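Local coordinates for DUF1116 domain-containing protein (Enterococcus faecalis, PDB 3CLQ) that is of unknown function but belongs to the AllG family, whose relatives form a subunit of oxamate carbamoyltransferase, consistent with a part in related nitrogen metabolism, at residues Met260-Val265 and Gly305-Thr310; Met379-Asn384 and Thr402-Asn407; Ile21-Pro26 and Glu121-Thr126; Thr255-Met260 and Thr310-Val315. One frame throughout, in Å; residues are numbered along the deposited sequence.

Interaction 1: residues Met260-Val265 and Gly305-Thr310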
loop_
_atom_site.group_PDB
_atom_site.type_symbol
_atom_site.label_atom_id
_atom_site.label_comp_id
_atom_site.label_asym_id
_atom_site.label_seq_id
_atom_site.Cartn_x
_atom_site.Cartn_y
_atom_site.Cartn_z
HETATM N N MSE B 260 24.577 11.084 1.553
HETATM C CA MSE B 260 25.060 10.788 0.222
HETATM C C MSE B 260 24.216 11.647 -0.679
HETATM O O MSE B 260 22.988 11.633 -0.571
HETATM C CB MSE B 260 24.933 9.309 -0.141
HETATM C CG MSE B 260 25.939 8.422 0.563
HETATM SE SE MSE B 260 25.990 6.548 -0.078
HETATM C CE MSE B 260 24.048 6.260 0.063
ATOM N N CYS B 261 24.865 12.423 -1.542
ATOM C CA CYS B 261 24.127 13.317 -2.415
ATOM C C CYS B 261 24.930 13.665 -3.645
ATOM O O CYS B 261 26.143 13.463 -3.692
ATOM C CB CYS B 261 23.711 14.587 -1.679
ATOM S SG CYS B 261 25.100 15.542 -1.082
ATOM N N ARG B 262 24.236 14.184 -4.650
ATOM C CA ARG B 262 24.874 14.496 -5.911
ATOM C C ARG B 262 24.168 15.677 -6.566
ATOM O O ARG B 262 22.997 15.938 -6.286
ATOM C CB ARG B 262 24.879 13.274 -6.832
ATOM C CG ARG B 262 23.588 12.546 -6.861
ATOM C CD ARG B 262 23.550 11.433 -5.835
ATOM N NE ARG B 262 22.682 10.359 -6.301
ATOM C CZ ARG B 262 21.374 10.282 -6.045
ATOM N NH1 ARG B 262 20.655 9.281 -6.536
ATOM N NH2 ARG B 262 20.782 11.204 -5.303
ATOM N N ASN B 263 24.904 16.397 -7.412
ATOM C CA ASN B 263 24.401 17.597 -8.085
ATOM C C ASN B 263 24.560 17.542 -9.603
ATOM O O ASN B 263 24.656 18.576 -10.252
ATOM C CB ASN B 263 25.081 18.867 -7.535
ATOM C CG ASN B 263 26.589 18.845 -7.698
ATOM O OD1 ASN B 263 27.122 18.206 -8.603
ATOM N ND2 ASN B 263 27.284 19.536 -6.813
ATOM N N GLY B 264 24.605 16.337 -10.162
ATOM C CA GLY B 264 24.660 16.174 -11.603
ATOM C C GLY B 264 26.073 16.266 -12.123
ATOM O O GLY B 264 26.321 16.006 -13.307
ATOM N N VAL B 265 27.006 16.646 -11.252
ATOM C CA VAL B 265 28.404 16.745 -11.633
ATOM C C VAL B 265 29.275 15.992 -10.624
ATOM O O VAL B 265 30.200 15.278 -11.008
ATOM C CB VAL B 265 28.865 18.232 -11.728
ATOM C CG1 VAL B 265 30.324 18.331 -12.135
ATOM C CG2 VAL B 265 28.007 19.017 -12.708
ATOM N N GLY B 305 20.711 14.483 -7.342
ATOM C CA GLY B 305 19.616 14.635 -6.387
ATOM C C GLY B 305 20.004 14.325 -4.952
ATOM O O GLY B 305 21.067 13.778 -4.703
ATOM N N ASP B 306 19.152 14.662 -3.994
ATOM C CA ASP B 306 19.471 14.327 -2.620
ATOM C C ASP B 306 18.821 13.008 -2.184
ATOM O O ASP B 306 18.995 12.553 -1.050
ATOM C CB ASP B 306 19.097 15.471 -1.687
ATOM C CG ASP B 306 20.062 16.633 -1.775
ATOM O OD1 ASP B 306 19.610 17.770 -1.526
ATOM O OD2 ASP B 306 21.263 16.431 -2.103
ATOM N N SER B 307 18.111 12.377 -3.115
ATOM C CA SER B 307 17.282 11.220 -2.807
ATOM C C SER B 307 18.071 10.051 -2.272
ATOM O O SER B 307 17.487 9.086 -1.817
ATOM C CB SER B 307 16.514 10.776 -4.052
ATOM O OG SER B 307 17.372 10.782 -5.184
ATOM N N ALA B 308 19.390 10.125 -2.347
ATOM C CA ALA B 308 20.237 9.019 -1.947
ATOM C C ALA B 308 20.386 8.986 -0.437
ATOM O O ALA B 308 21.080 8.136 0.104
ATOM C CB ALA B 308 21.601 9.141 -2.610
ATOM N N ILE B 309 19.737 9.917 0.248
ATOM C CA ILE B 309 19.796 9.949 1.701
ATOM C C ILE B 309 19.011 8.730 2.165
ATOM O O ILE B 309 19.209 8.165 3.235
ATOM C CB ILE B 309 19.157 11.246 2.254
ATOM C CG1 ILE B 309 19.423 11.373 3.750
ATOM C CG2 ILE B 309 17.655 11.338 1.911
ATOM C CD1 ILE B 309 20.776 11.947 4.052
ATOM N N THR B 310 18.092 8.363 1.309
ATOM C CA THR B 310 17.269 7.206 1.443
ATOM C C THR B 310 18.079 5.894 1.640
ATOM O O THR B 310 17.900 5.174 2.617
ATOM C CB THR B 310 16.360 7.199 0.194
ATOM O OG1 THR B 310 15.240 8.077 0.435
ATOM C CG2 THR B 310 15.890 5.849 -0.146
#
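Arg262 and Gly305 illustrate how one carbonyl can serve a sheet and a side chain at once. They face each other as an antiparallel hydrogen-bonded pair, Gly305 N giving to Arg262 O (2.9 Å) and Arg262 N to Gly305 O (3.2 Å), and this pairing joins the short strand 304-305 to strand 257-263 at one edge of an antiparallel sheet. Packing is tightest where the arginine turns back over its partner. With CG placed between the backbone N and the carbonyl carbon (chi1 44°) and a bend at chi2, the chain passes across the glycine and brings NH2 to 2.7 Å from Gly305 O. Backbone N and NH2 of Arg262 reach that oxygen from opposite faces of its plane, the NH2 bond being bent (N-H...O 136°). Ala308 CB covers part of one guanidinium face, 3.5 Å above the plane and toward its rim, while Ser307 OG, near the plane at the edge, takes a weak bond from NH2. Met260 shares in this packing, its O 3.5 Å from Ala308 CB and its CE 3.5 Å from Ala308 O. Beyond the arginine the contact slackens: Asn263 to Val265 barely meet the other segment, the chain departing through an Asx turn (Val265 N to Asn263 OD1, 3.1 Å). Outside the two segments, Arg262 NE forms a salt bridge with Asp303, and the Asp306 carboxylate accepts from the backbone N of Gly103 and Gly50. A buried guanidinium so paired is probably charged, and the two bonds to Gly305 O hold the strand end just ahead of the type I turn Asp306-Ile309, consistent with a fixed path into it.

Interaction 2: residues Met379-Asn384 and Thr402-Asn407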
loop_
_atom_site.group_PDB
_atom_site.type_symbol
_atom_site.label_atom_id
_atom_site.label_comp_id
_atom_site.label_asym_id
_atom_site.label_seq_id
_atom_site.Cartn_x
_atom_site.Cartn_y
_atom_site.Cartn_z
HETATM N N MSE B 379 33.276 -3.417 -1.328
HETATM C CA MSE B 379 31.897 -3.315 -1.784
HETATM C C MSE B 379 31.291 -1.923 -1.574
HETATM O O MSE B 379 31.270 -1.409 -0.449
HETATM C CB MSE B 379 31.072 -4.351 -1.038
HETATM C CG MSE B 379 29.649 -4.425 -1.440
HETATM SE SE MSE B 379 28.701 -5.665 -0.244
HETATM C CE MSE B 379 27.637 -4.395 0.744
ATOM N N LEU B 380 30.784 -1.313 -2.645
ATOM C CA LEU B 380 30.169 0.025 -2.541
ATOM C C LEU B 380 28.657 0.008 -2.295
ATOM O O LEU B 380 27.961 -0.936 -2.690
ATOM C CB LEU B 380 30.449 0.842 -3.803
ATOM C CG LEU B 380 31.765 1.614 -3.995
ATOM C CD1 LEU B 380 32.932 1.022 -3.196
ATOM C CD2 LEU B 380 32.110 1.705 -5.490
ATOM N N PRO B 381 28.132 1.056 -1.638
ATOM C CA PRO B 381 26.692 1.239 -1.565
ATOM C C PRO B 381 26.055 1.133 -2.941
ATOM O O PRO B 381 26.548 1.697 -3.905
ATOM C CB PRO B 381 26.564 2.670 -1.064
ATOM C CG PRO B 381 27.720 2.834 -0.202
ATOM C CD PRO B 381 28.838 2.120 -0.911
ATOM N N VAL B 382 24.977 0.383 -3.030
ATOM C CA VAL B 382 24.218 0.298 -4.257
ATOM C C VAL B 382 23.092 1.292 -4.127
ATOM O O VAL B 382 22.405 1.307 -3.114
ATOM C CB VAL B 382 23.586 -1.092 -4.408
ATOM C CG1 VAL B 382 22.357 -1.230 -3.483
ATOM C CG2 VAL B 382 23.193 -1.329 -5.832
ATOM N N ILE B 383 22.896 2.143 -5.122
ATOM C CA ILE B 383 21.725 3.002 -5.088
ATOM C C ILE B 383 20.903 2.878 -6.359
ATOM O O ILE B 383 21.441 2.855 -7.452
ATOM C CB ILE B 383 22.071 4.453 -4.751
ATOM C CG1 ILE B 383 21.408 5.400 -5.719
ATOM C CG2 ILE B 383 23.565 4.712 -4.786
ATOM C CD1 ILE B 383 21.880 6.786 -5.495
ATOM N N ASN B 384 19.595 2.738 -6.208
ATOM C CA ASN B 384 18.703 2.700 -7.357
ATOM C C ASN B 384 18.093 4.084 -7.470
ATOM O O ASN B 384 17.603 4.639 -6.485
ATOM C CB ASN B 384 17.582 1.667 -7.154
ATOM C CG ASN B 384 18.044 0.193 -7.340
ATOM O OD1 ASN B 384 17.448 -0.733 -6.742
ATOM N ND2 ASN B 384 19.059 -0.032 -8.188
ATOM N N THR B 402 23.219 2.622 -9.662
ATOM C CA THR B 402 24.430 3.409 -9.692
ATOM C C THR B 402 25.238 3.245 -8.385
ATOM O O THR B 402 24.806 2.569 -7.450
ATOM C CB THR B 402 24.100 4.888 -10.008
ATOM O OG1 THR B 402 25.262 5.541 -10.526
ATOM C CG2 THR B 402 23.593 5.637 -8.789
ATOM N N ASN B 403 26.425 3.821 -8.313
ATOM C CA ASN B 403 27.162 3.788 -7.050
ATOM C C ASN B 403 27.831 5.137 -6.774
ATOM O O ASN B 403 27.951 5.972 -7.673
ATOM C CB ASN B 403 28.204 2.647 -7.026
ATOM C CG ASN B 403 27.615 1.274 -7.437
ATOM O OD1 ASN B 403 27.378 1.012 -8.618
ATOM N ND2 ASN B 403 27.419 0.392 -6.463
ATOM N N PRO B 404 28.239 5.377 -5.521
ATOM C CA PRO B 404 29.137 6.498 -5.314
ATOM C C PRO B 404 30.473 6.076 -5.886
ATOM O O PRO B 404 30.666 4.893 -6.133
ATOM C CB PRO B 404 29.228 6.605 -3.785
ATOM C CG PRO B 404 28.155 5.758 -3.248
ATOM C CD PRO B 404 27.911 4.688 -4.262
ATOM N N PRO B 405 31.389 7.030 -6.119
ATOM C CA PRO B 405 32.725 6.712 -6.631
ATOM C C PRO B 405 33.687 6.273 -5.521
ATOM O O PRO B 405 33.623 6.777 -4.409
ATOM C CB PRO B 405 33.184 8.041 -7.228
ATOM C CG PRO B 405 32.527 9.068 -6.377
ATOM C CD PRO B 405 31.210 8.477 -5.913
ATOM N N ALA B 406 34.588 5.353 -5.828
ATOM C CA ALA B 406 35.451 4.771 -4.804
ATOM C C ALA B 406 36.220 5.787 -3.963
ATOM O O ALA B 406 36.319 5.626 -2.746
ATOM C CB ALA B 406 36.412 3.772 -5.433
ATOM N N ASN B 407 36.746 6.826 -4.614
ATOM C CA ASN B 407 37.711 7.757 -3.989
ATOM C C ASN B 407 37.151 8.433 -2.744
ATOM O O ASN B 407 37.849 8.660 -1.752
ATOM C CB ASN B 407 38.180 8.853 -4.982
ATOM C CG ASN B 407 37.099 9.914 -5.233
ATOM O OD1 ASN B 407 36.081 9.634 -5.880
ATOM N ND2 ASN B 407 37.297 11.115 -4.684
#
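Thr402 N gives the shortest bond of this contact, 2.8 Å to Ile383 O, the donor lying nearly along the C=O axis. The return bond runs from Ile383 N to Thr402 O at 3.0 Å and is almost straight (172°), so the two residues form an antiparallel hydrogen-bonded pair at the open end of the hairpin of strands 383-388 and 396-402. Their side chains lie side by side and point the same way, Ile383 CG1 meeting Thr402 CG2 at 3.8 Å. This leaves the threonine methyl against the isoleucine because OG1 stands anti to the backbone N (chi1 -158°), where it bonds to Arg286 O. The next hydrogen-bonded pair of the ladder would fall on Pro381 and Pro404, neither of which has an N-H to give. Asn403 supplies the substitute: its ND2 donates to Pro381 O at 3.0 Å, from above the carbonyl plane and with a bent angle of 135°. Pro404 CD approaches the same oxygen at 3.3 Å, and the two proline rings touch through Pro381 CB and Pro404 CD at 4.0 Å. Farther out, Leu380 CD2 lies 3.6 Å from Pro404 O. Around the pair, Met260 of strand 257-263 touches both prolines. The chemistry thus implies a ladder that is ended by two prolines, which have no N-H, and prolonged by a single side-chain amide.

Interaction 3: residues Ile21-Pro26 and Glu121-Thr126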
loop_
_atom_site.group_PDB
_atom_site.type_symbol
_atom_site.label_atom_id
_atom_site.label_comp_id
_atom_site.label_asym_id
_atom_site.label_seq_id
_atom_site.Cartn_x
_atom_site.Cartn_y
_atom_site.Cartn_z
ATOM N N ILE B 21 20.341 7.273 14.849
ATOM C CA ILE B 21 19.641 7.083 13.599
ATOM C C ILE B 21 18.442 6.168 13.770
ATOM O O ILE B 21 17.317 6.526 13.418
ATOM C CB ILE B 21 20.624 6.509 12.573
ATOM C CG1 ILE B 21 21.790 7.481 12.391
ATOM C CG2 ILE B 21 19.937 6.159 11.241
ATOM C CD1 ILE B 21 23.004 6.877 11.664
ATOM N N ILE B 22 18.670 4.990 14.336
ATOM C CA ILE B 22 17.589 4.002 14.477
ATOM C C ILE B 22 16.466 4.515 15.360
ATOM O O ILE B 22 15.286 4.322 15.054
ATOM C CB ILE B 22 18.121 2.678 15.058
ATOM C CG1 ILE B 22 18.874 1.885 13.991
ATOM C CG2 ILE B 22 16.994 1.841 15.683
ATOM C CD1 ILE B 22 19.781 0.824 14.578
ATOM N N GLN B 23 16.816 5.170 16.461
ATOM C CA GLN B 23 15.798 5.634 17.398
ATOM C C GLN B 23 15.186 7.007 17.107
ATOM O O GLN B 23 14.234 7.403 17.774
ATOM C CB GLN B 23 16.352 5.616 18.809
ATOM C CG GLN B 23 16.786 4.252 19.216
ATOM C CD GLN B 23 17.244 4.196 20.653
ATOM O OE1 GLN B 23 17.328 3.118 21.236
ATOM N NE2 GLN B 23 17.542 5.350 21.233
ATOM N N SER B 24 15.745 7.757 16.161
ATOM C CA SER B 24 15.088 8.971 15.726
ATOM C C SER B 24 13.673 8.651 15.323
ATOM O O SER B 24 13.392 7.564 14.825
ATOM C CB SER B 24 15.787 9.568 14.539
ATOM O OG SER B 24 17.015 10.103 14.948
ATOM N N LYS B 25 12.780 9.608 15.528
ATOM C CA LYS B 25 11.402 9.422 15.176
ATOM C C LYS B 25 10.893 10.704 14.551
ATOM O O LYS B 25 10.315 11.546 15.219
ATOM C CB LYS B 25 10.596 9.039 16.412
ATOM C CG LYS B 25 9.657 7.878 16.187
ATOM C CD LYS B 25 9.550 6.961 17.425
ATOM C CE LYS B 25 8.534 7.451 18.427
ATOM N NZ LYS B 25 7.198 7.788 17.824
ATOM N N PRO B 26 11.107 10.843 13.245
ATOM C CA PRO B 26 10.713 11.997 12.436
ATOM C C PRO B 26 9.197 12.170 12.373
ATOM O O PRO B 26 8.487 11.261 11.898
ATOM C CB PRO B 26 11.217 11.635 11.045
ATOM C CG PRO B 26 12.193 10.538 11.258
ATOM C CD PRO B 26 11.758 9.797 12.445
ATOM N N GLU B 121 11.163 13.614 17.025
ATOM C CA GLU B 121 10.508 13.451 18.327
ATOM C C GLU B 121 11.495 12.985 19.400
ATOM O O GLU B 121 11.297 13.239 20.592
ATOM C CB GLU B 121 9.328 12.479 18.246
ATOM C CG GLU B 121 8.466 12.414 19.505
ATOM C CD GLU B 121 7.368 11.323 19.454
ATOM O OE1 GLU B 121 7.635 10.147 19.823
ATOM O OE2 GLU B 121 6.223 11.640 19.065
ATOM N N THR B 122 12.557 12.303 18.992
ATOM C CA THR B 122 13.483 11.777 19.973
ATOM C C THR B 122 14.575 12.795 20.295
ATOM O O THR B 122 14.911 13.003 21.464
ATOM C CB THR B 122 14.115 10.465 19.480
ATOM O OG1 THR B 122 13.089 9.573 19.066
ATOM C CG2 THR B 122 14.928 9.795 20.582
ATOM N N TYR B 123 15.113 13.435 19.261
ATOM C CA TYR B 123 16.372 14.178 19.384
ATOM C C TYR B 123 16.177 15.673 19.115
ATOM O O TYR B 123 17.085 16.500 19.309
ATOM C CB TYR B 123 17.456 13.540 18.482
ATOM C CG TYR B 123 17.864 12.169 19.004
ATOM C CD1 TYR B 123 18.475 12.064 20.258
ATOM C CD2 TYR B 123 17.600 10.980 18.287
ATOM C CE1 TYR B 123 18.830 10.832 20.803
ATOM C CE2 TYR B 123 17.958 9.714 18.827
ATOM C CZ TYR B 123 18.573 9.661 20.109
ATOM O OH TYR B 123 18.969 8.488 20.741
ATOM N N GLY B 124 14.978 16.003 18.657
ATOM C CA GLY B 124 14.550 17.376 18.579
ATOM C C GLY B 124 15.133 18.233 17.488
ATOM O O GLY B 124 15.028 19.464 17.552
ATOM N N ASN B 125 15.758 17.619 16.492
ATOM C CA ASN B 125 16.255 18.389 15.363
ATOM C C ASN B 125 15.226 18.390 14.243
ATOM O O ASN B 125 14.378 17.503 14.157
ATOM C CB ASN B 125 17.596 17.860 14.876
ATOM C CG ASN B 125 17.486 16.465 14.290
ATOM O OD1 ASN B 125 17.291 15.489 15.027
ATOM N ND2 ASN B 125 17.614 16.353 12.956
ATOM N N THR B 126 15.301 19.401 13.385
ATOM C CA THR B 126 14.328 19.557 12.305
ATOM C C THR B 126 14.985 19.397 10.925
ATOM O O THR B 126 16.118 19.822 10.713
ATOM C CB THR B 126 13.667 20.961 12.362
ATOM O OG1 THR B 126 13.101 21.190 13.653
ATOM C CG2 THR B 126 12.586 21.078 11.325
#
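Lys25 and Glu121 run side by side, pointing the same way, where the end of helix 6-23 passes into strand 26-33 and meets the hairpin loop between strands 114-120 and 126-130 of one antiparallel sheet. Glu121 reaches out extended, with CG anti to the backbone N (chi1 -171°), whereas Lys25 bends repeatedly until NZ comes to 3.1 Å from Glu121 OE1 in a salt bridge whose hydrogen bond is weak. At the backbone of the same pair, Glu121 N gives a firmer bond to Lys25 O (2.9 Å). Gln23 and Tyr123 are set differently: the side chains cross obliquely, though the amide and ring planes are only 12° apart, with NE2 of Gln23 3.5 Å from OH of Tyr123. Ser24 OG lies at the edge of that ring, near its plane, at 3.5 Å from Tyr123 CD2. The hydroxyl is itself bonded to Asn120 ND2 and Arg20 O, and Asn120 OD1 accepts from the backbone N of both Lys25 and Thr122, so one asparagine ties together both segments. Between the two side-chain pairs stands Thr122, whose CG2 covers part of a face of the Tyr123 ring, while its OG1 donates to Gln23 O at 2.8 Å, tilted modestly from the carbonyl plane.

Interaction 4: residues Thr255-Met260 and Thr310-Val315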
loop_
_atom_site.group_PDB
_atom_site.type_symbol
_atom_site.label_atom_id
_atom_site.label_comp_id
_atom_site.label_asym_id
_atom_site.label_seq_id
_atom_site.Cartn_x
_atom_site.Cartn_y
_atom_site.Cartn_z
ATOM N N THR B 255 32.680 6.537 12.041
ATOM C CA THR B 255 32.934 6.426 10.606
ATOM C C THR B 255 31.655 6.146 9.835
ATOM O O THR B 255 31.696 5.549 8.755
ATOM C CB THR B 255 33.954 5.315 10.300
ATOM O OG1 THR B 255 33.416 4.022 10.635
ATOM C CG2 THR B 255 35.260 5.552 11.094
ATOM N N ILE B 256 30.520 6.560 10.388
ATOM C CA ILE B 256 29.260 6.360 9.697
ATOM C C ILE B 256 28.960 7.483 8.716
ATOM O O ILE B 256 29.090 8.669 9.046
ATOM C CB ILE B 256 28.092 6.183 10.686
ATOM C CG1 ILE B 256 28.395 5.008 11.618
ATOM C CG2 ILE B 256 26.776 5.964 9.947
ATOM C CD1 ILE B 256 27.180 4.390 12.251
ATOM N N VAL B 257 28.567 7.097 7.505
ATOM C CA VAL B 257 28.167 8.055 6.473
ATOM C C VAL B 257 26.850 8.708 6.838
ATOM O O VAL B 257 25.880 8.024 7.050
ATOM C CB VAL B 257 27.983 7.358 5.119
ATOM C CG1 VAL B 257 27.504 8.340 4.083
ATOM C CG2 VAL B 257 29.288 6.758 4.657
ATOM N N THR B 258 26.784 10.026 6.916
ATOM C CA THR B 258 25.500 10.630 7.277
ATOM C C THR B 258 24.815 11.426 6.167
ATOM O O THR B 258 23.776 12.051 6.409
ATOM C CB THR B 258 25.653 11.508 8.477
ATOM O OG1 THR B 258 26.613 12.528 8.185
ATOM C CG2 THR B 258 26.152 10.682 9.632
ATOM N N THR B 259 25.388 11.386 4.966
ATOM C CA THR B 259 24.863 12.060 3.783
ATOM C C THR B 259 25.431 11.386 2.513
ATOM O O THR B 259 26.650 11.157 2.396
ATOM C CB THR B 259 25.333 13.556 3.725
ATOM O OG1 THR B 259 24.764 14.318 4.798
ATOM C CG2 THR B 259 24.963 14.201 2.386
HETATM N N MSE B 260 24.577 11.084 1.553
HETATM C CA MSE B 260 25.060 10.788 0.222
HETATM C C MSE B 260 24.216 11.647 -0.679
HETATM O O MSE B 260 22.988 11.633 -0.571
HETATM C CB MSE B 260 24.933 9.309 -0.141
HETATM C CG MSE B 260 25.939 8.422 0.563
HETATM SE SE MSE B 260 25.990 6.548 -0.078
HETATM C CE MSE B 260 24.048 6.260 0.063
ATOM N N THR B 310 18.092 8.363 1.309
ATOM C CA THR B 310 17.269 7.206 1.443
ATOM C C THR B 310 18.079 5.894 1.640
ATOM O O THR B 310 17.900 5.174 2.617
ATOM C CB THR B 310 16.360 7.199 0.194
ATOM O OG1 THR B 310 15.240 8.077 0.435
ATOM C CG2 THR B 310 15.890 5.849 -0.146
ATOM N N GLU B 311 18.973 5.581 0.721
ATOM C CA GLU B 311 19.841 4.453 0.952
ATOM C C GLU B 311 20.836 4.724 2.073
ATOM O O GLU B 311 21.316 3.768 2.707
ATOM C CB GLU B 311 20.545 4.041 -0.335
ATOM C CG GLU B 311 20.190 4.955 -1.487
ATOM C CD GLU B 311 19.252 4.297 -2.482
ATOM O OE1 GLU B 311 19.317 3.058 -2.622
ATOM O OE2 GLU B 311 18.466 5.018 -3.143
ATOM N N THR B 312 21.139 6.000 2.337
ATOM C CA THR B 312 22.012 6.320 3.480
ATOM C C THR B 312 21.342 5.881 4.767
ATOM O O THR B 312 22.029 5.541 5.711
ATOM C CB THR B 312 22.395 7.828 3.633
ATOM O OG1 THR B 312 23.065 8.300 2.470
ATOM C CG2 THR B 312 23.342 8.014 4.807
ATOM N N TYR B 313 20.003 5.905 4.782
ATOM C CA TYR B 313 19.162 5.560 5.930
ATOM C C TYR B 313 18.920 4.055 6.067
ATOM O O TYR B 313 18.739 3.545 7.167
ATOM C CB TYR B 313 17.795 6.247 5.805
ATOM C CG TYR B 313 16.836 5.929 6.959
ATOM C CD1 TYR B 313 17.011 6.490 8.218
ATOM C CD2 TYR B 313 15.787 5.047 6.789
ATOM C CE1 TYR B 313 16.152 6.185 9.268
ATOM C CE2 TYR B 313 14.921 4.736 7.815
ATOM C CZ TYR B 313 15.100 5.304 9.051
ATOM O OH TYR B 313 14.214 5.003 10.073
ATOM N N GLY B 314 18.861 3.366 4.941
ATOM C CA GLY B 314 18.702 1.926 4.917
ATOM C C GLY B 314 17.581 1.565 3.977
ATOM O O GLY B 314 17.244 0.402 3.812
ATOM N N VAL B 315 16.993 2.567 3.346
ATOM C CA VAL B 315 15.901 2.265 2.473
ATOM C C VAL B 315 16.248 2.529 0.979
ATOM O O VAL B 315 17.430 2.590 0.625
ATOM C CB VAL B 315 14.600 2.845 3.066
ATOM C CG1 VAL B 315 14.224 4.167 2.452
ATOM C CG2 VAL B 315 13.526 1.853 2.929
#
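No flat group is laid against the strand where Met260 meets Glu311 and Thr312: the end of the Glu311 side chain leads away, and of that side chain CB comes nearest, 4.2 Å from Met260 CE. Bent at chi2, the glutamate takes its carboxylate to the backbone N of Gly317 and, more weakly, to His191 ND1, while the Tyr313 ring is directed to helix 234-247. Methyls and a hydroxyl therefore carry the contact. The side chains of Met260, a selenomethionine in this crystal, and Thr312 cross at a slant, and the bend at chi3 (-51°) curls Met260 CE back to 3.3 Å from Thr312 OG1 and 3.7 Å from Thr312 N. That hydroxyl also comes within 3.3 Å of Met260 N, but the angle is too poor for a hydrogen bond; its partner is Ala308 O, one turn back. The threonine has OG1 beside its backbone N (chi1 -59°), which swings CG2 to the strand, 3.4 Å from Val257 O and 4.2 Å from Val257 CG1. OG1 thus bonds within its own segment's helical turn and also lies against Met260, while CG2 meets the Val257 end of the strand. Just beyond, the helix ends at Gly314, which takes a positive phi; Thr310 O accepts from both Gly314 N and Val315 N, at 3.1 and 2.9 Å. No hydrogen bond links the two segments. Van der Waals packing of methyl groups against oxygens here joins helix 309-313 to strand 257-263 of an antiparallel sheet, in the buried interior of a mixed helix-and-sheet fold.

From the N terminus, interaction 3 comes first: it joins the end of helix 6-23 to the loop after strand 114-120 and closes a 94-residue loop before the others begin. Interaction 4 opens next at 255-260, and interaction 1 is nested within it, sharing Met260 and Thr310; together they bind strand 257-263 to the run from strand 304-305 through helix 309-313. Interaction 2 follows in series, closing the hairpin 383-388/396-402 ahead of the C-terminal helix. None cross. Interactions 1, 2 and 4 meet in space, Ile383 packing its CD1 on Ala308 CB and its CA near Glu311 OE1, whereas interaction 3 touches interaction 4 through Ile21, packed on Tyr313 and Ile256.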